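Local coordinates for protein thymidylate synthase thyX (Helicobacter pylori, PDB 3AH5) that catalyses the reductive methylation of dUMP to dTMP, using methylenetetrahydrofolate as methyl donor and NAD(P)H with FADH2 as reductant, as a homotetrameric FAD enzyme, at residues F170-S175 with E203-H208; Y57-K62 with F191-G196; E37-V42 with Q199-D204. All blocks are in the same frame, centred on the assembly; numbering follows the deposited sequence.

Interaction 1: residues F170-S175 with E203-H208; sequences FLTLRS and EDCLKH. With UMP (2'-deoxyuridine 5'-monophosphate), chain O.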
loop_
_atom_site.group_PDB
_atom_site.type_symbol
_atom_site.label_atom_id
_atom_site.label_comp_id
_atom_site.label_asym_id
_atom_site.label_seq_id
_atom_site.Cartn_x
_atom_site.Cartn_y
_atom_site.Cartn_z
ATOM N N PHE A 170 -2.216 -0.448 14.282
ATOM C CA PHE A 170 -1.058 -0.951 15.008
ATOM C C PHE A 170 -1.366 -1.131 16.495
ATOM O O PHE A 170 -1.081 -2.182 17.071
ATOM C CB PHE A 170 0.131 -0.001 14.847
ATOM C CG PHE A 170 1.360 -0.465 15.564
ATOM C CD1 PHE A 170 2.263 -1.321 14.941
ATOM C CD2 PHE A 170 1.583 -0.103 16.894
ATOM C CE1 PHE A 170 3.368 -1.813 15.635
ATOM C CE2 PHE A 170 2.684 -0.589 17.594
ATOM C CZ PHE A 170 3.576 -1.445 16.966
ATOM N N LEU A 171 -1.955 -0.103 17.105
ATOM C CA LEU A 171 -2.298 -0.148 18.523
ATOM C C LEU A 171 -3.339 -1.218 18.823
ATOM O O LEU A 171 -3.291 -1.871 19.867
ATOM C CB LEU A 171 -2.808 1.217 18.988
ATOM C CG LEU A 171 -1.805 2.363 18.855
ATOM C CD1 LEU A 171 -2.452 3.655 19.322
ATOM C CD2 LEU A 171 -0.561 2.057 19.669
ATOM N N THR A 172 -4.285 -1.396 17.910
ATOM C CA THR A 172 -5.321 -2.408 18.091
ATOM C C THR A 172 -4.705 -3.803 18.018
ATOM O O THR A 172 -5.040 -4.690 18.808
ATOM C CB THR A 172 -6.408 -2.289 17.001
ATOM O OG1 THR A 172 -7.154 -1.084 17.203
ATOM C CG2 THR A 172 -7.348 -3.486 17.044
ATOM N N LEU A 173 -3.795 -3.985 17.067
ATOM C CA LEU A 173 -3.119 -5.264 16.861
ATOM C C LEU A 173 -2.046 -5.592 17.902
ATOM O O LEU A 173 -1.894 -6.745 18.303
ATOM C CB LEU A 173 -2.463 -5.280 15.477
ATOM C CG LEU A 173 -3.358 -5.448 14.247
ATOM C CD1 LEU A 173 -2.589 -5.044 12.989
ATOM C CD2 LEU A 173 -3.819 -6.903 14.164
ATOM N N ARG A 174 -1.307 -4.582 18.345
ATOM C CA ARG A 174 -0.224 -4.828 19.279
ATOM C C ARG A 174 -0.476 -4.616 20.774
ATOM O O ARG A 174 0.279 -5.141 21.596
ATOM C CB ARG A 174 1.000 -4.029 18.829
ATOM C CG ARG A 174 1.434 -4.343 17.408
ATOM C CD ARG A 174 1.839 -5.806 17.243
ATOM N NE ARG A 174 2.132 -6.129 15.850
ATOM C CZ ARG A 174 2.566 -7.314 15.432
ATOM N NH1 ARG A 174 2.764 -8.302 16.301
ATOM N NH2 ARG A 174 2.811 -7.507 14.147
ATOM N N SER A 175 -1.505 -3.848 21.140
ATOM C CA SER A 175 -1.797 -3.651 22.562
ATOM C C SER A 175 -2.591 -4.863 23.045
ATOM O O SER A 175 -2.872 -5.011 24.235
ATOM C CB SER A 175 -2.611 -2.381 22.793
ATOM O OG SER A 175 -3.922 -2.526 22.294
ATOM N N GLU A 203 -7.328 6.194 22.066
ATOM C CA GLU A 203 -7.637 5.529 23.327
ATOM C C GLU A 203 -8.380 4.207 23.234
ATOM O O GLU A 203 -7.976 3.226 23.852
ATOM C CB GLU A 203 -8.437 6.457 24.230
ATOM C CG GLU A 203 -7.680 7.660 24.701
ATOM C CD GLU A 203 -8.339 8.290 25.898
ATOM O OE1 GLU A 203 -8.397 7.618 26.957
ATOM O OE2 GLU A 203 -8.802 9.446 25.779
ATOM N N ASP A 204 -9.473 4.184 22.481
ATOM C CA ASP A 204 -10.270 2.968 22.349
ATOM C C ASP A 204 -9.532 1.815 21.680
ATOM O O ASP A 204 -10.002 0.677 21.704
ATOM C CB ASP A 204 -11.571 3.267 21.601
ATOM C CG ASP A 204 -12.441 4.280 22.329
ATOM O OD1 ASP A 204 -12.559 4.171 23.568
ATOM O OD2 ASP A 204 -13.012 5.178 21.669
ATOM N N CYS A 205 -8.377 2.105 21.091
ATOM C CA CYS A 205 -7.578 1.073 20.439
ATOM C C CYS A 205 -6.904 0.170 21.471
ATOM O O CYS A 205 -6.521 -0.961 21.173
ATOM C CB CYS A 205 -6.521 1.711 19.541
ATOM S SG CYS A 205 -7.219 2.650 18.180
ATOM N N LEU A 206 -6.763 0.680 22.689
ATOM C CA LEU A 206 -6.153 -0.077 23.775
ATOM C C LEU A 206 -7.249 -0.782 24.581
ATOM O O LEU A 206 -6.963 -1.617 25.444
ATOM C CB LEU A 206 -5.372 0.867 24.690
ATOM C CG LEU A 206 -4.012 1.439 24.272
ATOM C CD1 LEU A 206 -3.883 1.568 22.767
ATOM C CD2 LEU A 206 -3.852 2.789 24.955
ATOM N N LYS A 207 -8.503 -0.448 24.282
ATOM C CA LYS A 207 -9.641 -1.023 24.990
ATOM C C LYS A 207 -10.226 -2.297 24.354
ATOM O O LYS A 207 -10.815 -3.133 25.052
ATOM C CB LYS A 207 -10.726 0.047 25.139
ATOM C CG LYS A 207 -10.237 1.318 25.827
ATOM C CD LYS A 207 -11.405 2.209 26.210
ATOM C CE LYS A 207 -10.986 3.349 27.133
ATOM N NZ LYS A 207 -10.165 4.390 26.448
ATOM N N HIS A 208 -10.060 -2.439 23.038
ATOM C CA HIS A 208 -10.551 -3.610 22.303
ATOM C C HIS A 208 -12.044 -3.880 22.492
ATOM O O HIS A 208 -12.469 -5.033 22.586
ATOM C CB HIS A 208 -9.760 -4.859 22.714
ATOM C CG HIS A 208 -8.277 -4.691 22.621
ATOM N ND1 HIS A 208 -7.523 -4.174 23.653
ATOM C CD2 HIS A 208 -7.416 -4.919 21.601
ATOM C CE1 HIS A 208 -6.260 -4.091 23.272
ATOM N NE2 HIS A 208 -6.169 -4.536 22.031
HETATM N N1 UMP O . 4.689 -11.856 13.482
HETATM C C2 UMP O . 4.320 -10.620 13.995
HETATM N N3 UMP O . 3.817 -10.499 15.275
HETATM C C4 UMP O . 3.644 -11.580 16.126
HETATM C C5 UMP O . 3.991 -12.884 15.690
HETATM C C6 UMP O . 4.537 -12.996 14.285
HETATM O O2 UMP O . 4.429 -9.610 13.324
HETATM O O4 UMP O . 3.191 -11.420 17.249
HETATM C "C1'" UMP O . 5.231 -12.012 12.075
HETATM C "C2'" UMP O . 6.422 -11.112 11.596
HETATM C "C3'" UMP O . 7.639 -12.053 11.370
HETATM C "C4'" UMP O . 7.108 -13.396 11.852
HETATM O "O3'" UMP O . 7.951 -12.130 9.974
HETATM O "O4'" UMP O . 5.652 -13.365 11.785
HETATM C "C5'" UMP O . 7.619 -13.522 13.265
HETATM O "O5'" UMP O . 7.093 -14.652 13.863
HETATM P P UMP O . 7.671 -14.631 15.347
HETATM O OP1 UMP O . 7.407 -13.335 16.019
HETATM O OP2 UMP O . 7.011 -15.854 16.139
HETATM O OP3 UMP O . 9.252 -14.890 15.301
#

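Interaction 2: residues Y57-K62 with F191-G196; sequences YNFEIK and FDALPG. With SO4 (sulfate ion), chain I.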
loop_
_atom_site.group_PDB
_atom_site.type_symbol
_atom_site.label_atom_id
_atom_site.label_comp_id
_atom_site.label_asym_id
_atom_site.label_seq_id
_atom_site.Cartn_x
_atom_site.Cartn_y
_atom_site.Cartn_z
ATOM N N TYR A 57 2.628 11.110 12.015
ATOM C CA TYR A 57 3.386 11.170 13.256
ATOM C C TYR A 57 4.809 10.671 13.033
ATOM O O TYR A 57 5.017 9.556 12.550
ATOM C CB TYR A 57 2.699 10.306 14.314
ATOM C CG TYR A 57 1.279 10.735 14.623
ATOM C CD1 TYR A 57 1.022 11.822 15.462
ATOM C CD2 TYR A 57 0.187 10.064 14.053
ATOM C CE1 TYR A 57 -0.284 12.234 15.727
ATOM C CE2 TYR A 57 -1.120 10.469 14.310
ATOM C CZ TYR A 57 -1.348 11.556 15.147
ATOM O OH TYR A 57 -2.638 11.965 15.398
ATOM N N ASN A 58 5.790 11.499 13.378
ATOM C CA ASN A 58 7.191 11.123 13.217
ATOM C C ASN A 58 7.736 10.761 14.586
ATOM O O ASN A 58 7.842 11.618 15.471
ATOM C CB ASN A 58 7.990 12.282 12.628
ATOM C CG ASN A 58 7.450 12.740 11.286
ATOM O OD1 ASN A 58 7.465 11.990 10.303
ATOM N ND2 ASN A 58 6.963 13.981 11.237
ATOM N N PHE A 59 8.064 9.484 14.758
ATOM C CA PHE A 59 8.580 8.980 16.022
ATOM C C PHE A 59 10.029 8.556 15.883
ATOM O O PHE A 59 10.562 8.449 14.779
ATOM C CB PHE A 59 7.817 7.725 16.467
ATOM C CG PHE A 59 6.353 7.928 16.719
ATOM C CD1 PHE A 59 5.903 8.455 17.928
ATOM C CD2 PHE A 59 5.417 7.501 15.786
ATOM C CE1 PHE A 59 4.536 8.543 18.208
ATOM C CE2 PHE A 59 4.054 7.589 16.056
ATOM C CZ PHE A 59 3.613 8.109 17.273
ATOM N N GLU A 60 10.640 8.292 17.030
ATOM C CA GLU A 60 12.001 7.783 17.121
ATOM C C GLU A 60 11.862 6.646 18.124
ATOM O O GLU A 60 11.183 6.795 19.138
ATOM C CB GLU A 60 12.968 8.837 17.659
ATOM C CG GLU A 60 14.340 8.262 17.987
ATOM C CD GLU A 60 15.384 9.331 18.264
ATOM O OE1 GLU A 60 15.715 10.110 17.338
ATOM O OE2 GLU A 60 15.876 9.390 19.409
ATOM N N ILE A 61 12.465 5.500 17.842
ATOM C CA ILE A 61 12.352 4.374 18.764
ATOM C C ILE A 61 13.719 3.850 19.185
ATOM O O ILE A 61 14.526 3.445 18.351
ATOM C CB ILE A 61 11.527 3.221 18.145
ATOM C CG1 ILE A 61 10.147 3.738 17.736
ATOM C CG2 ILE A 61 11.368 2.098 19.153
ATOM C CD1 ILE A 61 9.282 2.708 17.039
ATOM N N LYS A 62 13.973 3.862 20.486
ATOM C CA LYS A 62 15.248 3.394 21.008
ATOM C C LYS A 62 15.089 2.187 21.914
ATOM O O LYS A 62 14.129 2.100 22.678
ATOM C CB LYS A 62 15.935 4.514 21.790
ATOM C CG LYS A 62 16.335 5.712 20.955
ATOM C CD LYS A 62 17.067 6.739 21.794
ATOM C CE LYS A 62 17.756 7.771 20.914
ATOM N NZ LYS A 62 18.523 8.765 21.717
ATOM N N PHE A 191 1.596 5.260 22.050
ATOM C CA PHE A 191 0.434 6.025 22.496
ATOM C C PHE A 191 0.866 7.146 23.442
ATOM O O PHE A 191 0.521 8.306 23.240
ATOM C CB PHE A 191 -0.556 5.122 23.232
ATOM C CG PHE A 191 -1.741 5.855 23.794
ATOM C CD1 PHE A 191 -2.747 6.325 22.955
ATOM C CD2 PHE A 191 -1.840 6.098 25.160
ATOM C CE1 PHE A 191 -3.840 7.028 23.469
ATOM C CE2 PHE A 191 -2.926 6.803 25.691
ATOM C CZ PHE A 191 -3.927 7.268 24.845
ATOM N N ASP A 192 1.629 6.791 24.474
ATOM C CA ASP A 192 2.098 7.774 25.447
ATOM C C ASP A 192 2.923 8.899 24.839
ATOM O O ASP A 192 2.839 10.036 25.288
ATOM C CB ASP A 192 2.920 7.104 26.555
ATOM C CG ASP A 192 2.082 6.194 27.443
ATOM O OD1 ASP A 192 0.856 6.436 27.593
ATOM O OD2 ASP A 192 2.662 5.241 28.008
ATOM N N ALA A 193 3.727 8.587 23.828
ATOM C CA ALA A 193 4.565 9.598 23.191
ATOM C C ALA A 193 3.700 10.595 22.426
ATOM O O ALA A 193 4.099 11.737 22.195
ATOM C CB ALA A 193 5.567 8.928 22.246
ATOM N N LEU A 194 2.511 10.147 22.044
ATOM C CA LEU A 194 1.552 10.958 21.309
ATOM C C LEU A 194 1.223 12.244 22.060
ATOM O O LEU A 194 1.209 12.272 23.290
ATOM C CB LEU A 194 0.268 10.145 21.100
ATOM C CG LEU A 194 -0.247 9.800 19.700
ATOM C CD1 LEU A 194 0.898 9.554 18.735
ATOM C CD2 LEU A 194 -1.140 8.570 19.803
ATOM N N PRO A 195 0.947 13.330 21.326
ATOM C CA PRO A 195 0.614 14.607 21.964
ATOM C C PRO A 195 -0.751 14.502 22.638
ATOM O O PRO A 195 -1.708 14.001 22.045
ATOM C CB PRO A 195 0.614 15.579 20.787
ATOM C CG PRO A 195 0.096 14.731 19.669
ATOM C CD PRO A 195 0.876 13.443 19.858
ATOM N N GLY A 196 -0.838 14.965 23.880
ATOM C CA GLY A 196 -2.091 14.888 24.612
ATOM C C GLY A 196 -3.341 15.241 23.822
ATOM O O GLY A 196 -4.368 14.579 23.941
HETATM S S SO4 I . 1.884 17.091 25.011
HETATM O O1 SO4 I . 2.341 18.213 25.854
HETATM O O2 SO4 I . 0.869 16.309 25.745
HETATM O O3 SO4 I . 3.030 16.219 24.681
HETATM O O4 SO4 I . 1.302 17.625 23.764
#

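Interaction 3: residues E37-V42 with Q199-D204; sequences ELIHRV and QYLFED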
loop_
_atom_site.group_PDB
_atom_site.type_symbol
_atom_site.label_atom_id
_atom_site.label_comp_id
_atom_site.label_asym_id
_atom_site.label_seq_id
_atom_site.Cartn_x
_atom_site.Cartn_y
_atom_site.Cartn_z
ATOM N N GLU A 37 -14.374 16.928 17.828
ATOM C CA GLU A 37 -15.370 15.883 18.006
ATOM C C GLU A 37 -15.742 15.257 16.666
ATOM O O GLU A 37 -16.084 14.076 16.590
ATOM C CB GLU A 37 -16.610 16.483 18.668
ATOM C CG GLU A 37 -17.660 15.482 19.114
ATOM C CD GLU A 37 -18.840 16.169 19.781
ATOM O OE1 GLU A 37 -18.610 16.925 20.752
ATOM O OE2 GLU A 37 -19.991 15.953 19.337
ATOM N N LEU A 38 -15.673 16.061 15.610
ATOM C CA LEU A 38 -16.005 15.605 14.266
ATOM C C LEU A 38 -15.028 14.523 13.800
ATOM O O LEU A 38 -15.444 13.473 13.301
ATOM C CB LEU A 38 -15.977 16.793 13.296
ATOM C CG LEU A 38 -16.314 16.567 11.818
ATOM C CD1 LEU A 38 -17.740 16.059 11.660
ATOM C CD2 LEU A 38 -16.139 17.883 11.076
ATOM N N ILE A 39 -13.734 14.781 13.975
ATOM C CA ILE A 39 -12.692 13.836 13.575
ATOM C C ILE A 39 -12.900 12.458 14.205
ATOM O O ILE A 39 -12.610 11.430 13.592
ATOM C CB ILE A 39 -11.292 14.367 13.972
ATOM C CG1 ILE A 39 -10.996 15.654 13.206
ATOM C CG2 ILE A 39 -10.220 13.325 13.679
ATOM C CD1 ILE A 39 -9.679 16.286 13.566
ATOM N N HIS A 40 -13.416 12.442 15.428
ATOM C CA HIS A 40 -13.648 11.198 16.149
ATOM C C HIS A 40 -14.946 10.507 15.748
ATOM O O HIS A 40 -15.030 9.283 15.773
ATOM C CB HIS A 40 -13.641 11.475 17.655
ATOM C CG HIS A 40 -13.881 10.264 18.498
ATOM N ND1 HIS A 40 -15.140 9.740 18.706
ATOM C CD2 HIS A 40 -13.024 9.464 19.174
ATOM C CE1 HIS A 40 -15.047 8.671 19.475
ATOM N NE2 HIS A 40 -13.774 8.481 19.773
ATOM N N ARG A 41 -15.950 11.291 15.371
ATOM C CA ARG A 41 -17.243 10.743 14.971
ATOM C C ARG A 41 -17.207 10.187 13.550
ATOM O O ARG A 41 -17.715 9.094 13.287
ATOM C CB ARG A 41 -18.320 11.823 15.048
ATOM C CG ARG A 41 -19.743 11.285 15.053
ATOM C CD ARG A 41 -20.727 12.399 14.755
ATOM N NE ARG A 41 -20.824 12.653 13.319
ATOM C CZ ARG A 41 -21.175 13.817 12.779
ATOM N NH1 ARG A 41 -21.460 14.855 13.557
ATOM N NH2 ARG A 41 -21.256 13.939 11.459
ATOM N N VAL A 42 -16.616 10.949 12.635
ATOM C CA VAL A 42 -16.523 10.537 11.240
ATOM C C VAL A 42 -15.306 9.651 11.006
ATOM O O VAL A 42 -15.399 8.600 10.360
ATOM C CB VAL A 42 -16.444 11.768 10.301
ATOM C CG1 VAL A 42 -16.247 11.321 8.859
ATOM C CG2 VAL A 42 -17.717 12.591 10.424
ATOM N N GLN A 199 -4.518 12.031 21.624
ATOM C CA GLN A 199 -4.775 10.730 22.219
ATOM C C GLN A 199 -6.216 10.218 22.207
ATOM O O GLN A 199 -6.441 9.006 22.190
ATOM C CB GLN A 199 -4.217 10.698 23.645
ATOM C CG GLN A 199 -2.699 10.867 23.699
ATOM C CD GLN A 199 -2.135 10.761 25.109
ATOM O OE1 GLN A 199 -2.634 11.395 26.041
ATOM N NE2 GLN A 199 -1.084 9.966 25.268
ATOM N N TYR A 200 -7.191 11.120 22.196
ATOM C CA TYR A 200 -8.592 10.702 22.204
ATOM C C TYR A 200 -8.977 9.942 20.933
ATOM O O TYR A 200 -10.009 9.263 20.884
ATOM C CB TYR A 200 -9.505 11.918 22.378
ATOM C CG TYR A 200 -9.705 12.743 21.128
ATOM C CD1 TYR A 200 -10.917 12.717 20.443
ATOM C CD2 TYR A 200 -8.700 13.586 20.658
ATOM C CE1 TYR A 200 -11.131 13.516 19.325
ATOM C CE2 TYR A 200 -8.903 14.392 19.540
ATOM C CZ TYR A 200 -10.119 14.354 18.881
ATOM O OH TYR A 200 -10.323 15.163 17.783
ATOM N N LEU A 201 -8.137 10.064 19.910
ATOM C CA LEU A 201 -8.352 9.398 18.630
ATOM C C LEU A 201 -7.782 7.984 18.649
ATOM O O LEU A 201 -7.996 7.213 17.716
ATOM C CB LEU A 201 -7.659 10.185 17.523
ATOM C CG LEU A 201 -8.466 11.021 16.534
ATOM C CD1 LEU A 201 -9.739 11.525 17.162
ATOM C CD2 LEU A 201 -7.590 12.169 16.051
ATOM N N PHE A 202 -7.066 7.642 19.716
ATOM C CA PHE A 202 -6.432 6.331 19.809
ATOM C C PHE A 202 -6.747 5.539 21.071
ATOM O O PHE A 202 -6.457 4.350 21.142
ATOM C CB PHE A 202 -4.909 6.501 19.704
ATOM C CG PHE A 202 -4.468 7.234 18.480
ATOM C CD1 PHE A 202 -4.386 6.584 17.256
ATOM C CD2 PHE A 202 -4.168 8.587 18.540
ATOM C CE1 PHE A 202 -4.008 7.276 16.096
ATOM C CE2 PHE A 202 -3.792 9.292 17.396
ATOM C CZ PHE A 202 -3.711 8.635 16.167
ATOM N N GLU A 203 -7.328 6.194 22.066
ATOM C CA GLU A 203 -7.637 5.529 23.327
ATOM C C GLU A 203 -8.380 4.207 23.234
ATOM O O GLU A 203 -7.976 3.226 23.852
ATOM C CB GLU A 203 -8.437 6.457 24.230
ATOM C CG GLU A 203 -7.680 7.660 24.701
ATOM C CD GLU A 203 -8.339 8.290 25.898
ATOM O OE1 GLU A 203 -8.397 7.618 26.957
ATOM O OE2 GLU A 203 -8.802 9.446 25.779
ATOM N N ASP A 204 -9.473 4.184 22.481
ATOM C CA ASP A 204 -10.270 2.968 22.349
ATOM C C ASP A 204 -9.532 1.815 21.680
ATOM O O ASP A 204 -10.002 0.677 21.704
ATOM C CB ASP A 204 -11.571 3.267 21.601
ATOM C CG ASP A 204 -12.441 4.280 22.329
ATOM O OD1 ASP A 204 -12.559 4.171 23.568
ATOM O OD2 ASP A 204 -13.012 5.178 21.669
#

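Interaction 1: residues F170-S175 with E203-H208
The H208 imidazole leans its edge against the C-terminal end of helix 164-174 and S175 just beyond it, with S175 OG and the T172 carbonyl oxygen near the ring plane. H208 NE2 donates to T172 O at 3.4 Å, but the N-H...O angle of only 129° makes this a weak bond. S175 OG lies 3.0 Å from H208 NE2. With OG between the backbone N and the carbonyl carbon (chi1 70°), the same hydroxyl folds back and donates to L171 O at 2.6 Å. The amide S175 N reaches that oxygen from the opposite face of its plane, so L171 O is gripped twice. T172 OG1 bonds back to Q168 O, one turn earlier, and also lies 3.7 Å from C205 CB. T172 and C205 are the closest CA pair, 4.8 Å apart, an approach that the small C205 permits. L171 CB meets C205 CB at 3.8 Å, and L206 CD1 packs beside it, 3.9 Å from L171 CB. R174 points away from segment 203-208, toward the substrate, and is predicted to assist ionization of N3 of dUMP. The chemistry is thus divided: apolar packing and a weak H208 bond, with S175 OG close to the same ring edge, join the segments, while on the far side R174 NH2 donates to UMP O2 at 2.8 Å (154°).

Interaction 2: residues Y57-K62 with F191-G196
L194 and Y57 meet through a CH-pi contact: the methyl CD1 of L194 sits over one face of the tyrosine ring, 4.3 Å from its centroid and 21° off the normal, displaced toward the rim. The two side chains cross at about a right angle, and the methyl CD1 makes the contact. The other contacts are plain apolar packing. The same L194 CD1 touches the edge of the F59 ring, 3.4 Å from CZ, and therefore fills the angle between one aromatic face and one aromatic edge. A193 CB joins it at that edge, 4.2 Å from F59 CE1; so small a residue lets the last turn of helix 181-193 approach the edge of the phenylalanine ring. P195 adds a looser touch, its CD lying 4.5 Å from Y57 CE1.

Hydrogen bonds do not cross this contact, and the polar groups look elsewhere. Y57 OH bonds to H198 ND1, which ties the tyrosine's far end to the chain following the helix. F59 pairs through its backbone with Y160 of the neighbouring strand, while G196 N donates to sulfate O2 at 2.9 Å; that ion probably comes from the crystallisation liquor. Y57 and F59, two residues apart, face the same side of strand 56-65, as a beta-strand requires. Aromatic residues bridge the gap of 8.3 Å between the CA atoms of Y57 and L194. This is helix-on-sheet packing: the last turn of helix 181-193 and the residues just after it pack on part of one face of the antiparallel sheet of the ThyX fold, beside helix 164-174.

Interaction 3: residues E37-V42 with Q199-D204
H40 and L201 mark the closest backbone approach, 6.1 Å between their CA atoms, where helix 33-43 runs past a loop whose first residues, 199-201, have helical torsions without regular helical bonding. Q199 O accepts from both F202 N and E203 N, which curls the chain into a tight turn from which Y200 and L201 face the helix.

Among the side chains, I39 and L201 form the buried part: I39 CG2 meets L201 CD2 at 3.7 Å, the two branched chains crossing at about a right angle. Y200 and H40 slide past each other in opposite directions, with H40 CB 3.6 Å from Y200 CE1. H40 has CG anti to its backbone nitrogen (chi1 180°), which extends the imidazole toward the loop; its edge then faces the Y200 carbonyl, and H40 CD2 is 3.5 Å from Y200 O. Farther along, D204 OD2 also lies in the ring plane, 3.9 Å from H40 NE2, with the carboxylate turned 69° from the ring. The carboxylate at this distance may somewhat favour a protonated H40. No hydrogen bond spans the segments. Y200 OH instead bonds to K36 O, just before segment 37-42; tyrosine suits this place by being apolar along the ring and polar at its end. The arrangement is peripheral packing of a post-helix loop on a helix, joining the C-terminal part of the ThyX chain to helix 33-43.

Interactions 1 and 3 draw on one continuous run of chain, 199-208, and share E203 and D204; it lies against helix 164-174 in the first and helix 33-43 in the second. Interaction 2 uses the end of the helix that leads into this run. It is the buried contact, wholly apolar and aromatic across its segments. Interaction 1 joins buried and partly exposed residues, whereas the exposed charged rim, E37 and D204, belongs to interaction 3. F202 knits the set together, packing on L171 of interaction 1 and on L194 and Y57 of interaction 2, while F191 touches E203 and L206. Interaction 1 alone contains a residue that binds the substrate.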